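Local coordinates for GDSL-like protein (Collinsella aerofaciens ATCC 25986, PDB 7BXD), which is a GDSL-like protein of the SGNH hydrolase clan and probably cleaves ester bonds as an acyl-hydrolase, at residues K73-A78 against V88-G93; Y133-I138 against D188-P193; C153-K158 against P164-L169; E212-D217 against S222-E227. One frame throughout, in Å; residues are numbered along the deposited sequence.

Contact 1: residues K73-A78 against V88-G93; sequences KGSRIA and VERLDG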
loop_
_atom_site.group_PDB
_atom_site.type_symbol
_atom_site.label_atom_id
_atom_site.label_comp_id
_atom_site.label_asym_id
_atom_site.label_seq_id
_atom_site.Cartn_x
_atom_site.Cartn_y
_atom_site.Cartn_z
ATOM N N LYS A 73 -3.408 -7.968 7.049
ATOM C CA LYS A 73 -2.066 -8.537 7.131
ATOM C C LYS A 73 -1.869 -9.682 6.140
ATOM O O LYS A 73 -2.740 -10.535 5.973
ATOM C CB LYS A 73 -1.786 -9.026 8.543
ATOM C CG LYS A 73 -1.625 -7.883 9.550
ATOM C CD LYS A 73 -1.293 -8.418 10.947
ATOM C CE LYS A 73 -2.427 -9.232 11.452
ATOM N NZ LYS A 73 -3.586 -8.475 11.821
ATOM N N GLY A 74 -0.692 -9.719 5.505
ATOM C CA GLY A 74 -0.337 -10.798 4.600
ATOM C C GLY A 74 -0.848 -10.643 3.187
ATOM O O GLY A 74 -0.478 -11.451 2.326
ATOM N N SER A 75 -1.658 -9.623 2.893
ATOM C CA SER A 75 -2.341 -9.552 1.606
ATOM C C SER A 75 -1.404 -9.097 0.480
ATOM O O SER A 75 -0.701 -8.081 0.599
ATOM C CB SER A 75 -3.528 -8.584 1.742
ATOM O OG SER A 75 -4.265 -8.492 0.521
ATOM N N ARG A 76 -1.429 -9.851 -0.619
ATOM C CA ARG A 76 -0.783 -9.479 -1.877
ATOM C C ARG A 76 -1.801 -8.740 -2.724
ATOM O O ARG A 76 -2.996 -9.031 -2.664
ATOM C CB ARG A 76 -0.351 -10.733 -2.672
ATOM C CG ARG A 76 0.757 -11.595 -2.046
ATOM C CD ARG A 76 0.240 -12.365 -0.853
ATOM N NE ARG A 76 1.121 -13.445 -0.390
ATOM C CZ ARG A 76 1.025 -14.714 -0.802
ATOM N NH1 ARG A 76 0.165 -15.057 -1.757
ATOM N NH2 ARG A 76 1.793 -15.669 -0.263
ATOM N N ILE A 77 -1.328 -7.823 -3.573
ATOM C CA ILE A 77 -2.240 -7.249 -4.562
ATOM C C ILE A 77 -2.819 -8.348 -5.446
ATOM O O ILE A 77 -4.041 -8.407 -5.676
ATOM C CB ILE A 77 -1.546 -6.136 -5.363
ATOM C CG1 ILE A 77 -1.335 -4.914 -4.440
ATOM C CG2 ILE A 77 -2.384 -5.721 -6.596
ATOM C CD1 ILE A 77 -0.656 -3.719 -5.098
ATOM N N ALA A 78 -1.954 -9.254 -5.935
ATOM C CA ALA A 78 -2.361 -10.269 -6.902
ATOM C C ALA A 78 -2.869 -11.548 -6.248
ATOM O O ALA A 78 -2.469 -11.923 -5.129
ATOM C CB ALA A 78 -1.198 -10.650 -7.800
ATOM N N VAL A 88 -7.206 -8.080 -5.026
ATOM C CA VAL A 88 -8.178 -8.394 -6.071
ATOM C C VAL A 88 -9.383 -9.112 -5.464
ATOM O O VAL A 88 -10.530 -8.785 -5.779
ATOM C CB VAL A 88 -7.511 -9.238 -7.174
ATOM C CG1 VAL A 88 -8.556 -9.867 -8.110
ATOM C CG2 VAL A 88 -6.500 -8.387 -7.961
ATOM N N GLU A 89 -9.134 -10.117 -4.604
ATOM C CA GLU A 89 -10.219 -10.895 -4.019
ATOM C C GLU A 89 -11.028 -10.097 -3.003
ATOM O O GLU A 89 -12.236 -10.340 -2.837
ATOM C CB GLU A 89 -9.667 -12.173 -3.406
ATOM C CG GLU A 89 -9.259 -13.218 -4.434
ATOM C CD GLU A 89 -8.239 -14.222 -3.915
ATOM O OE1 GLU A 89 -7.162 -13.808 -3.421
ATOM O OE2 GLU A 89 -8.487 -15.458 -4.048
ATOM N N ARG A 90 -10.376 -9.167 -2.278
ATOM C CA ARG A 90 -11.040 -8.411 -1.217
ATOM C C ARG A 90 -11.841 -7.225 -1.741
ATOM O O ARG A 90 -12.671 -6.683 -0.996
ATOM C CB ARG A 90 -10.014 -7.882 -0.199
ATOM C CG ARG A 90 -9.414 -8.994 0.680
ATOM C CD ARG A 90 -8.737 -8.359 1.895
ATOM N NE ARG A 90 -7.512 -7.731 1.436
ATOM C CZ ARG A 90 -7.048 -6.494 1.718
ATOM N NH1 ARG A 90 -7.702 -5.601 2.470
ATOM N NH2 ARG A 90 -5.875 -6.174 1.219
ATOM N N LEU A 91 -11.575 -6.754 -2.970
ATOM C CA LEU A 91 -12.093 -5.442 -3.372
ATOM C C LEU A 91 -13.624 -5.362 -3.266
ATOM O O LEU A 91 -14.179 -4.354 -2.802
ATOM C CB LEU A 91 -11.612 -5.111 -4.785
ATOM C CG LEU A 91 -12.194 -3.844 -5.406
ATOM C CD1 LEU A 91 -11.867 -2.616 -4.587
ATOM C CD2 LEU A 91 -11.653 -3.713 -6.824
ATOM N N ASP A 92 -14.336 -6.393 -3.739
ATOM C CA ASP A 92 -15.782 -6.256 -3.802
ATOM C C ASP A 92 -16.407 -6.116 -2.425
ATOM O O ASP A 92 -17.542 -5.611 -2.315
ATOM C CB ASP A 92 -16.429 -7.463 -4.497
ATOM C CG ASP A 92 -17.859 -7.188 -4.979
ATOM O OD1 ASP A 92 -18.040 -6.277 -5.825
ATOM O OD2 ASP A 92 -18.793 -7.896 -4.546
ATOM N N GLY A 93 -15.698 -6.546 -1.371
ATOM C CA GLY A 93 -16.186 -6.481 -0.007
ATOM C C GLY A 93 -15.838 -5.230 0.768
ATOM O O GLY A 93 -16.204 -5.139 1.951
#
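Ser75 and Arg90 meet through a hydroxyl and one corner of a guanidinium. Arg90 NH2 donates to Ser75 OG at 2.9 Å, with the oxygen near the edge of the guanidinium but tilted 20° from its plane. Ser75 holds OG anti to the backbone N (chi1 -179°), which turns the hydroxyl to the arginine, and the same oxygen is bonded to the backbone carbonyl of Asp85. Arg90 bends at chi3 and spends all three of its nitrogens: NE also reaches Asp85 O, NH1 takes Phe70 O and NH2 shares itself with Gly35 O. The cation thus gathers Gly35 O and Phe70 O, from two neighbouring strands, and Asp85 O from the loop. A methionine in its place would probably leave Ser75 OG without this donor and the carbonyls of Gly35, Phe70 and Asp85 without these bonds, freeing the loop and the helix end to shift. Segment 73-78 is the loop after strand 66-71 in the alpha/beta/alpha fold of SGNH hydrolases; its Gly74, at a positive phi, probably corresponds to the conserved block II glycine. Consistent with that reading, Ser75 O accepts from Asn108 ND2, and Asp109 takes the amides of Ile77 and Ala78, both from the Asn-Asp sequence expected of block III. Two residues before Arg90, the amide of Val88 donates to Ile77 O at 3.2 Å, nearly straight (159°) and in the carbonyl plane. Val88 CG2 comes within 3.4 Å of that same Ile77 O.

Contact 2: residues Y133-I138 against D188-P193; sequences YLIRTI and DRYSVP
Ile135 pushes its CG2 methyl against Tyr190, joining helix 127-141 to the turn that leaves helix 176-189 in the alpha/beta/alpha sandwich typical of SGNH hydrolases. With CG1 of Ile135 beside the backbone N (chi1 -66°), CG2 is left anti to it and lies 3.7 Å from Tyr190 CB, meeting the start of the ring obliquely. Ile135 CD1 also touches Tyr190 CD2 at 4.0 Å. Val192 supplies the next surface. Its CG2 sits 4.1 Å from Ile135 CG2, the two side chains pointing opposite ways as they pass, and Phe149 of strand 146-150 touches both. Ser191, with a positive phi, is the C-prime residue of a Schellman motif that ends helix 176-189; the reversal brings Tyr190 and Val192 to bear on the same isoleucine. Arg136, one residue on, brings its aliphatic stem obliquely across to the phenol, CG and CD each 3.8 Å from Tyr190 OH. A bend at chi3 (-72°) then swings its guanidinium so that its plane stands 52° from the ring. Asp132 serves both polar ends, OD2 bridged to Arg136 NE and OD1 bonded to the tyrosine hydroxyl. A face of the Tyr190 ring is covered from within its own segment by Arg189 CG, 3.7 Å above the plane and over the ring centre.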
loop_
_atom_site.group_PDB
_atom_site.type_symbol
_atom_site.label_atom_id
_atom_site.label_comp_id
_atom_site.label_asym_id
_atom_site.label_seq_id
_atom_site.Cartn_x
_atom_site.Cartn_y
_atom_site.Cartn_z
ATOM N N TYR A 133 -6.490 -4.751 -12.892
ATOM C CA TYR A 133 -7.820 -5.114 -12.383
ATOM C C TYR A 133 -8.293 -4.137 -11.321
ATOM O O TYR A 133 -9.461 -3.729 -11.322
ATOM C CB TYR A 133 -7.803 -6.538 -11.814
ATOM C CG TYR A 133 -9.142 -6.956 -11.276
ATOM C CD1 TYR A 133 -9.484 -6.707 -9.936
ATOM C CD2 TYR A 133 -10.068 -7.622 -12.103
ATOM C CE1 TYR A 133 -10.708 -7.077 -9.443
ATOM C CE2 TYR A 133 -11.301 -8.002 -11.615
ATOM C CZ TYR A 133 -11.617 -7.720 -10.287
ATOM O OH TYR A 133 -12.871 -8.101 -9.799
ATOM N N LEU A 134 -7.432 -3.812 -10.351
ATOM C CA LEU A 134 -7.876 -2.924 -9.277
ATOM C C LEU A 134 -8.318 -1.583 -9.823
ATOM O O LEU A 134 -9.346 -1.042 -9.402
ATOM C CB LEU A 134 -6.779 -2.708 -8.236
ATOM C CG LEU A 134 -6.392 -3.891 -7.330
ATOM C CD1 LEU A 134 -5.379 -3.373 -6.305
ATOM C CD2 LEU A 134 -7.603 -4.481 -6.632
ATOM N N ILE A 135 -7.552 -0.994 -10.753
ATOM C CA ILE A 135 -7.922 0.332 -11.224
ATOM C C ILE A 135 -9.233 0.276 -11.995
ATOM O O ILE A 135 -10.133 1.106 -11.777
ATOM C CB ILE A 135 -6.792 0.962 -12.061
ATOM C CG1 ILE A 135 -5.578 1.228 -11.144
ATOM C CG2 ILE A 135 -7.293 2.247 -12.751
ATOM C CD1 ILE A 135 -4.288 1.512 -11.875
ATOM N N ARG A 136 -9.373 -0.719 -12.881
ATOM C CA ARG A 136 -10.622 -0.835 -13.646
ATOM C C ARG A 136 -11.804 -1.057 -12.715
ATOM O O ARG A 136 -12.905 -0.517 -12.933
ATOM C CB ARG A 136 -10.522 -1.984 -14.658
ATOM C CG ARG A 136 -9.597 -1.688 -15.844
ATOM C CD ARG A 136 -9.666 -2.844 -16.880
ATOM N NE ARG A 136 -9.012 -4.075 -16.421
ATOM C CZ ARG A 136 -9.624 -5.215 -16.074
ATOM N NH1 ARG A 136 -10.946 -5.318 -16.106
ATOM N NH2 ARG A 136 -8.894 -6.264 -15.684
ATOM N N THR A 137 -11.614 -1.902 -11.698
ATOM C CA THR A 137 -12.764 -2.374 -10.928
ATOM C C THR A 137 -13.157 -1.358 -9.852
ATOM O O THR A 137 -14.350 -1.159 -9.570
ATOM C CB THR A 137 -12.471 -3.769 -10.364
ATOM O OG1 THR A 137 -12.105 -4.620 -11.456
ATOM C CG2 THR A 137 -13.701 -4.358 -9.666
ATOM N N ILE A 138 -12.171 -0.687 -9.237
ATOM C CA ILE A 138 -12.499 0.428 -8.351
ATOM C C ILE A 138 -13.296 1.466 -9.127
ATOM O O ILE A 138 -14.298 2.005 -8.629
ATOM C CB ILE A 138 -11.224 1.035 -7.731
ATOM C CG1 ILE A 138 -10.612 0.072 -6.700
ATOM C CG2 ILE A 138 -11.514 2.419 -7.116
ATOM C CD1 ILE A 138 -9.191 0.430 -6.245
ATOM N N ASP A 188 0.171 5.006 -14.831
ATOM C CA ASP A 188 0.278 5.939 -15.951
ATOM C C ASP A 188 -0.778 5.654 -17.020
ATOM O O ASP A 188 -1.403 6.586 -17.543
ATOM C CB ASP A 188 1.674 5.888 -16.574
ATOM C CG ASP A 188 1.690 6.654 -17.900
ATOM O OD1 ASP A 188 1.727 7.892 -17.896
ATOM O OD2 ASP A 188 1.562 5.993 -18.969
ATOM N N ARG A 189 -0.987 4.382 -17.357
ATOM C CA ARG A 189 -1.981 4.040 -18.373
ATOM C C ARG A 189 -3.304 4.706 -18.071
ATOM O O ARG A 189 -3.978 5.199 -18.992
ATOM C CB ARG A 189 -2.140 2.522 -18.463
ATOM C CG ARG A 189 -3.394 2.044 -19.162
ATOM C CD ARG A 189 -3.407 2.215 -20.604
ATOM N NE ARG A 189 -4.561 1.484 -21.154
ATOM C CZ ARG A 189 -4.793 1.443 -22.444
ATOM N NH1 ARG A 189 -3.953 2.104 -23.221
ATOM N NH2 ARG A 189 -5.854 0.786 -22.955
ATOM N N TYR A 190 -3.716 4.681 -16.798
ATOM C CA TYR A 190 -5.021 5.169 -16.377
ATOM C C TYR A 190 -4.963 6.554 -15.746
ATOM O O TYR A 190 -5.932 6.976 -15.108
ATOM C CB TYR A 190 -5.674 4.157 -15.432
ATOM C CG TYR A 190 -5.920 2.836 -16.131
ATOM C CD1 TYR A 190 -6.884 2.727 -17.146
ATOM C CD2 TYR A 190 -5.206 1.688 -15.773
ATOM C CE1 TYR A 190 -7.128 1.512 -17.761
ATOM C CE2 TYR A 190 -5.443 0.467 -16.405
ATOM C CZ TYR A 190 -6.402 0.382 -17.395
ATOM O OH TYR A 190 -6.659 -0.792 -18.051
ATOM N N SER A 191 -3.846 7.266 -15.921
ATOM C CA SER A 191 -3.702 8.630 -15.424
ATOM C C SER A 191 -3.911 8.740 -13.902
ATOM O O SER A 191 -4.392 9.771 -13.403
ATOM C CB SER A 191 -4.633 9.599 -16.175
ATOM O OG SER A 191 -4.390 9.470 -17.574
ATOM N N VAL A 192 -3.512 7.715 -13.145
ATOM C CA VAL A 192 -3.780 7.670 -11.705
ATOM C C VAL A 192 -2.711 8.397 -10.893
ATOM O O VAL A 192 -1.534 8.044 -10.988
ATOM C CB VAL A 192 -3.897 6.221 -11.213
ATOM C CG1 VAL A 192 -4.042 6.136 -9.709
ATOM C CG2 VAL A 192 -5.092 5.542 -11.864
ATOM N N PRO A 193 -3.066 9.363 -10.040
ATOM C CA PRO A 193 -2.065 9.987 -9.164
ATOM C C PRO A 193 -1.392 8.974 -8.243
ATOM O O PRO A 193 -2.028 8.031 -7.748
ATOM C CB PRO A 193 -2.901 11.001 -8.380
ATOM C CG PRO A 193 -4.089 11.285 -9.242
ATOM C CD PRO A 193 -4.409 9.968 -9.873
#

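Contact 3: residues C153-K158 against P164-L169; sequences CKTSGK and PASDEL
Thr155 and Ser166 grip each other through a pair of hydrogen bonds that run in opposite directions. Thr155 N donates to Ser166 OG at 2.9 Å along a nearly straight path (163°), and Ser166 N returns a bond of the same length to Thr155 O. The serine hydroxyl lies beside its own backbone N (chi1 -68°), which brings it back over Thr155 N; it is also bonded to Gln176 OE1. Within the first segment Thr155 OG1 accepts from Gly157 N, forming an ST turn, and holds Gly218 O as well. In segment 164-169, Glu168 N to Ala165 O closes the type I turn, and Ala165 N donates in return to Glu168 OE1 by its anti lone pair. His159 NE2 is a second partner of OE1.

Outward from these bonds the packing is close and largely against backbone. Ala165 CA brings a C-H to Thr155 O, and Ala165 CB rests 3.4 Å from Ser156 O. Gly157 passes directly over Pro164 and Ala165: a CB would lie 3.0 Å from Ala165 N, and the positive phi would itself crowd one. Thr155 CG2 comes to 3.6 Å from Pro164 O, while Lys154 CB lies 3.5 Å from Ser166 OG. The two runs belong to the long connection between strand 146-150 and helix 176-189. The amides of Thr155, Gly157, Ala165 and Ser166 are all matched, but Pro164 O is buried without a partner, with Thr155 CG2 against it, which probably carries some desolvation cost.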
loop_
_atom_site.group_PDB
_atom_site.type_symbol
_atom_site.label_atom_id
_atom_site.label_comp_id
_atom_site.label_asym_id
_atom_site.label_seq_id
_atom_site.Cartn_x
_atom_site.Cartn_y
_atom_site.Cartn_z
ATOM N N CYS A 153 6.367 0.738 0.633
ATOM C CA CYS A 153 7.577 1.223 1.286
ATOM C C CYS A 153 8.709 0.200 1.193
ATOM O O CYS A 153 8.495 -1.014 1.069
ATOM C CB CYS A 153 7.300 1.535 2.760
ATOM S SG CYS A 153 6.289 3.044 2.911
ATOM N N LYS A 154 9.937 0.698 1.333
ATOM C CA LYS A 154 11.097 -0.182 1.417
ATOM C C LYS A 154 11.098 -0.990 2.719
ATOM O O LYS A 154 10.456 -0.641 3.723
ATOM C CB LYS A 154 12.379 0.633 1.291
ATOM C CG LYS A 154 12.558 1.162 -0.135
ATOM C CD LYS A 154 13.954 1.709 -0.382
ATOM C CE LYS A 154 14.239 2.095 -1.847
ATOM N NZ LYS A 154 13.488 3.332 -2.241
ATOM N N THR A 155 11.867 -2.075 2.679
ATOM C CA THR A 155 12.098 -2.944 3.820
ATOM C C THR A 155 13.556 -3.364 3.809
ATOM O O THR A 155 14.160 -3.578 2.749
ATOM C CB THR A 155 11.192 -4.184 3.788
ATOM O OG1 THR A 155 11.517 -5.048 4.889
ATOM C CG2 THR A 155 11.259 -5.005 2.512
ATOM N N SER A 156 14.111 -3.520 5.002
ATOM C CA SER A 156 15.441 -4.100 5.135
ATOM C C SER A 156 15.412 -5.615 5.232
ATOM O O SER A 156 16.467 -6.220 5.431
ATOM C CB SER A 156 16.193 -3.489 6.320
ATOM O OG SER A 156 15.427 -3.585 7.508
ATOM N N GLY A 157 14.242 -6.228 5.093
ATOM C CA GLY A 157 14.092 -7.665 5.072
ATOM C C GLY A 157 13.699 -8.235 6.429
ATOM O O GLY A 157 13.891 -7.629 7.490
ATOM N N LYS A 158 13.163 -9.447 6.390
ATOM C CA LYS A 158 12.843 -10.160 7.623
ATOM C C LYS A 158 13.055 -11.634 7.271
ATOM O O LYS A 158 12.140 -12.378 6.938
ATOM C CB LYS A 158 11.426 -9.841 8.100
ATOM C CG LYS A 158 11.163 -10.238 9.519
ATOM C CD LYS A 158 9.846 -9.641 9.993
ATOM C CE LYS A 158 9.599 -10.009 11.406
ATOM N NZ LYS A 158 8.296 -9.498 11.808
ATOM N N PRO A 164 12.647 -10.889 1.668
ATOM C CA PRO A 164 13.885 -10.214 1.244
ATOM C C PRO A 164 13.834 -8.715 1.506
ATOM O O PRO A 164 12.760 -8.103 1.594
ATOM C CB PRO A 164 13.951 -10.488 -0.263
ATOM C CG PRO A 164 12.574 -10.846 -0.665
ATOM C CD PRO A 164 11.809 -11.306 0.531
ATOM N N ALA A 165 15.020 -8.119 1.652
ATOM C CA ALA A 165 15.119 -6.665 1.646
ATOM C C ALA A 165 14.829 -6.130 0.246
ATOM O O ALA A 165 14.937 -6.836 -0.758
ATOM C CB ALA A 165 16.533 -6.236 2.031
ATOM N N SER A 166 14.520 -4.834 0.170
ATOM C CA SER A 166 14.042 -4.273 -1.098
ATOM C C SER A 166 15.051 -4.421 -2.206
ATOM O O SER A 166 14.667 -4.522 -3.401
ATOM C CB SER A 166 13.759 -2.780 -0.888
ATOM O OG SER A 166 12.653 -2.610 -0.034
ATOM N N ASP A 167 16.346 -4.373 -1.849
ATOM C CA ASP A 167 17.395 -4.445 -2.850
ATOM C C ASP A 167 17.873 -5.861 -3.148
ATOM O O ASP A 167 18.696 -6.036 -4.061
ATOM C CB ASP A 167 18.566 -3.528 -2.460
ATOM C CG ASP A 167 19.149 -3.816 -1.053
ATOM O OD1 ASP A 167 18.577 -4.566 -0.230
ATOM O OD2 ASP A 167 20.234 -3.259 -0.762
ATOM N N GLU A 168 17.373 -6.861 -2.416
ATOM C CA GLU A 168 17.681 -8.262 -2.673
ATOM C C GLU A 168 16.762 -8.821 -3.756
ATOM O O GLU A 168 15.713 -8.246 -4.080
ATOM C CB GLU A 168 17.559 -9.083 -1.383
ATOM C CG GLU A 168 18.585 -8.706 -0.354
ATOM C CD GLU A 168 18.484 -9.570 0.868
ATOM O OE1 GLU A 168 17.401 -9.675 1.467
ATOM O OE2 GLU A 168 19.528 -10.167 1.205
ATOM N N LEU A 169 17.120 -9.985 -4.297
ATOM C CA LEU A 169 16.276 -10.646 -5.279
ATOM C C LEU A 169 15.307 -11.578 -4.580
ATOM O O LEU A 169 15.698 -12.333 -3.676
ATOM C CB LEU A 169 17.106 -11.476 -6.243
ATOM C CG LEU A 169 18.142 -10.682 -7.060
ATOM C CD1 LEU A 169 18.987 -11.622 -7.910
ATOM C CD2 LEU A 169 17.505 -9.587 -7.912
#

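Contact 4: residues E212-D217 against S222-E227; sequences ELYMPD and SPAGYE
Leu213 O, at the end of helix 208-213, accepts from Ser222 OG at 2.8 Å, the donor tilted 16° from the carbonyl plane. The hydroxyl sits between its backbone N and carbonyl carbon (chi1 63°), and from there it also receives Gly225 N at 3.0 Å, so one oxygen links the end of one helix to the start of the next. Tyr214 continues the pairing: its O takes Ser222 N at 2.9 Å, the donor standing well above the carbonyl plane. The Tyr214 ring then leans on the new helix, with Ala224 C at its edge and CD1 only 3.6 Å from Gly225 CA, while Leu213 CB covers a face. Its OH is bonded to Arg228. Gly225 CA also sends a C-H to Tyr214 O, and a CB here would clash with that oxygen, which is consistent with a glycine at this point. Pro216 closes the contact, its CD 3.6 Å from Ser222 N and CG 4.1 Å from Ser222 CB. With alanine at Ser222, Leu213 O would probably lose its donor and Gly225 N its cap, and the start of helix 223-240 could fray. The serine is an N-cap in the classical sense, and the segment between the two helices carries the Asp-Gly-Leu-His sequence expected of block V of the SGNH hydrolases.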
loop_
_atom_site.group_PDB
_atom_site.type_symbol
_atom_site.label_atom_id
_atom_site.label_comp_id
_atom_site.label_asym_id
_atom_site.label_seq_id
_atom_site.Cartn_x
_atom_site.Cartn_y
_atom_site.Cartn_z
ATOM N N GLU A 212 15.098 1.595 15.147
ATOM C CA GLU A 212 14.821 1.651 16.578
ATOM C C GLU A 212 13.551 2.427 16.882
ATOM O O GLU A 212 12.715 1.971 17.674
ATOM C CB GLU A 212 15.995 2.296 17.299
ATOM C CG GLU A 212 15.818 2.354 18.802
ATOM C CD GLU A 212 16.971 3.070 19.482
ATOM O OE1 GLU A 212 18.100 3.021 18.937
ATOM O OE2 GLU A 212 16.763 3.657 20.573
ATOM N N LEU A 213 13.389 3.613 16.281
ATOM C CA LEU A 213 12.257 4.476 16.612
ATOM C C LEU A 213 10.990 4.123 15.848
ATOM O O LEU A 213 9.891 4.281 16.398
ATOM C CB LEU A 213 12.582 5.940 16.319
ATOM C CG LEU A 213 13.702 6.538 17.166
ATOM C CD1 LEU A 213 13.959 7.995 16.739
ATOM C CD2 LEU A 213 13.470 6.400 18.713
ATOM N N TYR A 214 11.114 3.761 14.564
ATOM C CA TYR A 214 9.987 3.790 13.649
ATOM C C TYR A 214 9.659 2.454 12.996
ATOM O O TYR A 214 8.506 2.277 12.589
ATOM C CB TYR A 214 10.272 4.808 12.541
ATOM C CG TYR A 214 10.472 6.230 13.030
ATOM C CD1 TYR A 214 9.551 6.844 13.904
ATOM C CD2 TYR A 214 11.571 6.982 12.602
ATOM C CE1 TYR A 214 9.715 8.162 14.312
ATOM C CE2 TYR A 214 11.768 8.293 13.003
ATOM C CZ TYR A 214 10.827 8.879 13.852
ATOM O OH TYR A 214 11.028 10.206 14.196
ATOM N N MET A 215 10.631 1.549 12.799
ATOM C CA MET A 215 10.438 0.317 12.014
ATOM C C MET A 215 11.149 -0.839 12.706
ATOM O O MET A 215 12.192 -1.311 12.243
ATOM C CB MET A 215 10.957 0.460 10.569
ATOM C CG MET A 215 10.252 1.535 9.784
ATOM S SD MET A 215 10.790 1.630 8.065
ATOM C CE MET A 215 10.094 0.106 7.408
ATOM N N PRO A 216 10.586 -1.344 13.813
ATOM C CA PRO A 216 11.370 -2.226 14.695
ATOM C C PRO A 216 11.846 -3.490 14.030
ATOM O O PRO A 216 12.909 -3.994 14.411
ATOM C CB PRO A 216 10.395 -2.532 15.847
ATOM C CG PRO A 216 9.436 -1.383 15.859
ATOM C CD PRO A 216 9.322 -0.906 14.438
ATOM N N ASP A 217 11.082 -4.070 13.101
ATOM C CA ASP A 217 11.503 -5.277 12.392
ATOM C C ASP A 217 11.982 -4.973 10.975
ATOM O O ASP A 217 12.158 -5.908 10.189
ATOM C CB ASP A 217 10.384 -6.325 12.356
ATOM C CG ASP A 217 9.217 -5.894 11.525
ATOM O OD1 ASP A 217 9.161 -4.710 11.102
ATOM O OD2 ASP A 217 8.328 -6.735 11.293
ATOM N N SER A 222 6.357 1.086 14.214
ATOM C CA SER A 222 5.906 1.320 15.582
ATOM C C SER A 222 4.779 2.353 15.581
ATOM O O SER A 222 4.520 3.007 14.573
ATOM C CB SER A 222 7.075 1.867 16.389
ATOM O OG SER A 222 7.438 3.133 15.822
ATOM N N PRO A 223 4.117 2.564 16.726
ATOM C CA PRO A 223 3.138 3.664 16.782
ATOM C C PRO A 223 3.743 4.994 16.318
ATOM O O PRO A 223 3.116 5.733 15.544
ATOM C CB PRO A 223 2.701 3.648 18.262
ATOM C CG PRO A 223 2.818 2.183 18.641
ATOM C CD PRO A 223 4.083 1.714 17.943
ATOM N N ALA A 224 4.983 5.299 16.728
ATOM C CA ALA A 224 5.620 6.546 16.299
ATOM C C ALA A 224 5.901 6.525 14.797
ATOM O O ALA A 224 5.784 7.560 14.126
ATOM C CB ALA A 224 6.923 6.778 17.063
ATOM N N GLY A 225 6.305 5.364 14.256
ATOM C CA GLY A 225 6.525 5.268 12.812
ATOM C C GLY A 225 5.249 5.517 12.025
ATOM O O GLY A 225 5.267 6.208 11.009
ATOM N N TYR A 226 4.117 4.960 12.489
ATOM C CA TYR A 226 2.864 5.183 11.780
ATOM C C TYR A 226 2.410 6.624 11.891
ATOM O O TYR A 226 1.840 7.157 10.932
ATOM C CB TYR A 226 1.766 4.245 12.322
ATOM C CG TYR A 226 1.838 2.837 11.783
ATOM C CD1 TYR A 226 1.762 2.609 10.409
ATOM C CD2 TYR A 226 1.922 1.732 12.634
ATOM C CE1 TYR A 226 1.850 1.339 9.873
ATOM C CE2 TYR A 226 1.984 0.446 12.118
ATOM C CZ TYR A 226 1.958 0.245 10.732
ATOM O OH TYR A 226 2.064 -1.019 10.187
ATOM N N GLU A 227 2.669 7.279 13.033
ATOM C CA GLU A 227 2.341 8.698 13.130
ATOM C C GLU A 227 3.157 9.520 12.140
ATOM O O GLU A 227 2.620 10.408 11.460
ATOM C CB GLU A 227 2.548 9.179 14.575
ATOM C CG GLU A 227 1.992 10.601 14.833
ATOM C CD GLU A 227 3.035 11.725 14.740
ATOM O OE1 GLU A 227 4.207 11.487 14.352
ATOM O OE2 GLU A 227 2.668 12.882 15.023
#

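Contacts 1 and 2 share a wall of the core: Leu91 CD2 packs on Thr137 CG2 at 3.6 Å, and Ile77 CG2 meets Leu134 CD1 at 3.8 Å. Contacts 3 and 4, with centres about 17 Å apart, are tied by a salt bridge from Lys158 NZ to Asp217 OD2 at 2.8 Å. That carboxylate also bonds His220 ND1, consistent with an Asp-His pair of the catalytic centre in this family. Contact 1, probably close to the oxyanion hole, approaches contact 4 to about 8 Å between nearest atoms. Contact 2 stands apart from that region, its centre about 31 Å from that of contact 4, across the chain's centre.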